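Local coordinates for putative uncharacterized protein (Coprinopsis cinerea, PDB 3W9A) that is the catalytic domain of a family 131 glycoside hydrolase and probably hydrolyses beta-glucans, at residues 122-127 with 137-142. Residues are numbered along the deposited sequence; the frame is centred on the assembly and turned at random.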
loop_
_atom_site.group_PDB
_atom_site.type_symbol
_atom_site.label_atom_id
_atom_site.label_comp_id
_atom_site.label_asym_id
_atom_site.label_seq_id
_atom_site.Cartn_x
_atom_site.Cartn_y
_atom_site.Cartn_z
ATOM N N HIS A 122 11.506 3.642 -5.678
ATOM C CA HIS A 122 11.293 4.361 -4.420
ATOM C C HIS A 122 11.121 5.864 -4.623
ATOM O O HIS A 122 11.406 6.653 -3.716
ATOM C CB HIS A 122 12.431 4.085 -3.447
ATOM C CG HIS A 122 12.651 2.633 -3.179
ATOM N ND1 HIS A 122 11.944 1.939 -2.222
ATOM C CD2 HIS A 122 13.501 1.741 -3.744
ATOM C CE1 HIS A 122 12.345 0.677 -2.213
ATOM N NE2 HIS A 122 13.289 0.532 -3.122
ATOM N N PHE A 123 10.623 6.263 -5.796
ATOM C CA PHE A 123 10.461 7.682 -6.060
ATOM C C PHE A 123 9.390 8.248 -5.126
ATOM O O PHE A 123 9.404 9.437 -4.822
ATOM C CB PHE A 123 10.186 7.972 -7.553
ATOM C CG PHE A 123 8.764 7.744 -7.988
ATOM C CD1 PHE A 123 7.797 8.689 -7.743
ATOM C CD2 PHE A 123 8.419 6.610 -8.734
ATOM C CE1 PHE A 123 6.505 8.504 -8.183
ATOM C CE2 PHE A 123 7.131 6.410 -9.174
ATOM C CZ PHE A 123 6.164 7.353 -8.893
ATOM N N THR A 124 8.458 7.399 -4.691
ATOM C CA THR A 124 7.593 7.713 -3.547
ATOM C C THR A 124 7.267 6.428 -2.815
ATOM O O THR A 124 7.218 5.353 -3.422
ATOM C CB THR A 124 6.309 8.472 -3.955
ATOM O OG1 THR A 124 5.691 9.077 -2.803
ATOM C CG2 THR A 124 5.318 7.551 -4.679
ATOM N N GLU A 125 7.047 6.556 -1.507
ATOM C CA GLU A 125 6.785 5.432 -0.634
ATOM C C GLU A 125 6.526 5.926 0.774
ATOM O O GLU A 125 6.733 7.108 1.101
ATOM C CB GLU A 125 7.988 4.475 -0.586
ATOM C CG GLU A 125 9.254 5.083 0.036
ATOM C CD GLU A 125 10.468 4.188 -0.112
ATOM O OE1 GLU A 125 10.303 2.948 -0.293
ATOM O OE2 GLU A 125 11.592 4.728 -0.071
ATOM N N LEU A 126 6.105 4.996 1.612
ATOM C CA LEU A 126 5.998 5.244 3.028
ATOM C C LEU A 126 7.110 4.463 3.672
ATOM O O LEU A 126 7.478 3.383 3.186
ATOM C CB LEU A 126 4.649 4.759 3.568
ATOM C CG LEU A 126 3.365 5.473 3.091
ATOM C CD1 LEU A 126 2.118 4.765 3.598
ATOM C CD2 LEU A 126 3.337 6.932 3.503
ATOM N N LYS A 127 7.657 4.998 4.746
ATOM C CA LYS A 127 8.543 4.209 5.612
ATOM C C LYS A 127 8.122 4.254 7.070
ATOM O O LYS A 127 7.305 5.084 7.463
ATOM C CB LYS A 127 9.978 4.678 5.517
ATOM C CG LYS A 127 10.538 4.784 4.107
ATOM C CD LYS A 127 12.035 4.510 4.148
ATOM C CE LYS A 127 12.796 5.296 3.109
ATOM N NZ LYS A 127 14.238 4.921 3.204
ATOM N N LEU A 137 4.895 7.054 10.924
ATOM C CA LEU A 137 4.732 6.644 9.553
ATOM C C LEU A 137 5.080 7.868 8.697
ATOM O O LEU A 137 4.348 8.845 8.705
ATOM C CB LEU A 137 3.278 6.213 9.348
ATOM C CG LEU A 137 2.847 5.577 8.031
ATOM C CD1 LEU A 137 3.588 4.257 7.785
ATOM C CD2 LEU A 137 1.339 5.363 8.017
ATOM N N GLY A 138 6.204 7.819 7.986
ATOM C CA GLY A 138 6.605 8.903 7.098
ATOM C C GLY A 138 6.357 8.622 5.631
ATOM O O GLY A 138 6.538 7.495 5.172
ATOM N N TRP A 139 5.953 9.659 4.901
ATOM C CA TRP A 139 5.855 9.631 3.438
ATOM C C TRP A 139 7.045 10.320 2.843
ATOM O O TRP A 139 7.447 11.406 3.302
ATOM C CB TRP A 139 4.603 10.336 2.938
ATOM C CG TRP A 139 4.467 10.340 1.458
ATOM C CD1 TRP A 139 4.190 9.264 0.653
ATOM C CD2 TRP A 139 4.598 11.466 0.589
ATOM N NE1 TRP A 139 4.143 9.665 -0.664
ATOM C CE2 TRP A 139 4.378 11.012 -0.725
ATOM C CE3 TRP A 139 4.879 12.818 0.794
ATOM C CZ2 TRP A 139 4.443 11.860 -1.829
ATOM C CZ3 TRP A 139 4.926 13.660 -0.304
ATOM C CH2 TRP A 139 4.712 13.181 -1.596
ATOM N N TYR A 140 7.596 9.695 1.809
ATOM C CA TYR A 140 8.764 10.192 1.123
ATOM C C TYR A 140 8.464 10.474 -0.344
ATOM O O TYR A 140 7.627 9.807 -0.974
ATOM C CB TYR A 140 9.869 9.162 1.213
ATOM C CG TYR A 140 10.398 8.973 2.604
ATOM C CD1 TYR A 140 11.664 9.434 2.952
ATOM C CD2 TYR A 140 9.625 8.370 3.581
ATOM C CE1 TYR A 140 12.161 9.263 4.233
ATOM C CE2 TYR A 140 10.101 8.213 4.874
ATOM C CZ TYR A 140 11.368 8.652 5.194
ATOM O OH TYR A 140 11.844 8.474 6.475
ATOM N N ALA A 141 9.172 11.454 -0.888
ATOM C CA ALA A 141 9.127 11.739 -2.323
ATOM C C ALA A 141 10.513 12.176 -2.784
ATOM O O ALA A 141 11.109 13.092 -2.200
ATOM C CB ALA A 141 8.092 12.801 -2.629
ATOM N N GLY A 142 11.041 11.502 -3.807
ATOM C CA GLY A 142 12.366 11.831 -4.336
ATOM C C GLY A 142 13.518 11.495 -3.401
ATOM O O GLY A 142 14.628 11.936 -3.623
#
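K127 lies across one face of the Y140 ring: its CE stands 4.1 Å from the ring centroid and 6° off the normal, a CH-pi contact, while CG and CB come against the CE2 side. At the near edge of this ring sits the backbone oxygen of E125. NZ, too far for more than a weak cation-pi attraction, forms a salt bridge with E113. On the other face of the sheet the W139 indole takes L126 CD2 at its edge, in plane, 3.7 Å from W139 CB. W139 CG is anti to the backbone N (chi1 180°), which sends the indole diagonally across the strand pair, toward the T124-A141 end, and brings NE1 to 2.7 Å from T124 OG1. That hydroxyl donates to Y140 O at 2.8 Å, nearly in line with the C=O bond, and Y140 O also receives a weak bond from E125 N. Were W139 exchanged for an alanine, the loss of the indole would probably open a gap beside T124 and L126 and take away its contacts with V170 and L172 of the facing strand 169-176. Backbone bonds fix the register: Y140 N to E125 O at 2.8 Å, K127 N to G138 O, G138 N to K127 O, and G142 N to F123 O. With axes 4.7 Å apart at 161°, the strands form an antiparallel beta hairpin whose T124, L126 and W139 side pads the core between the two sheets of the beta-jelly roll.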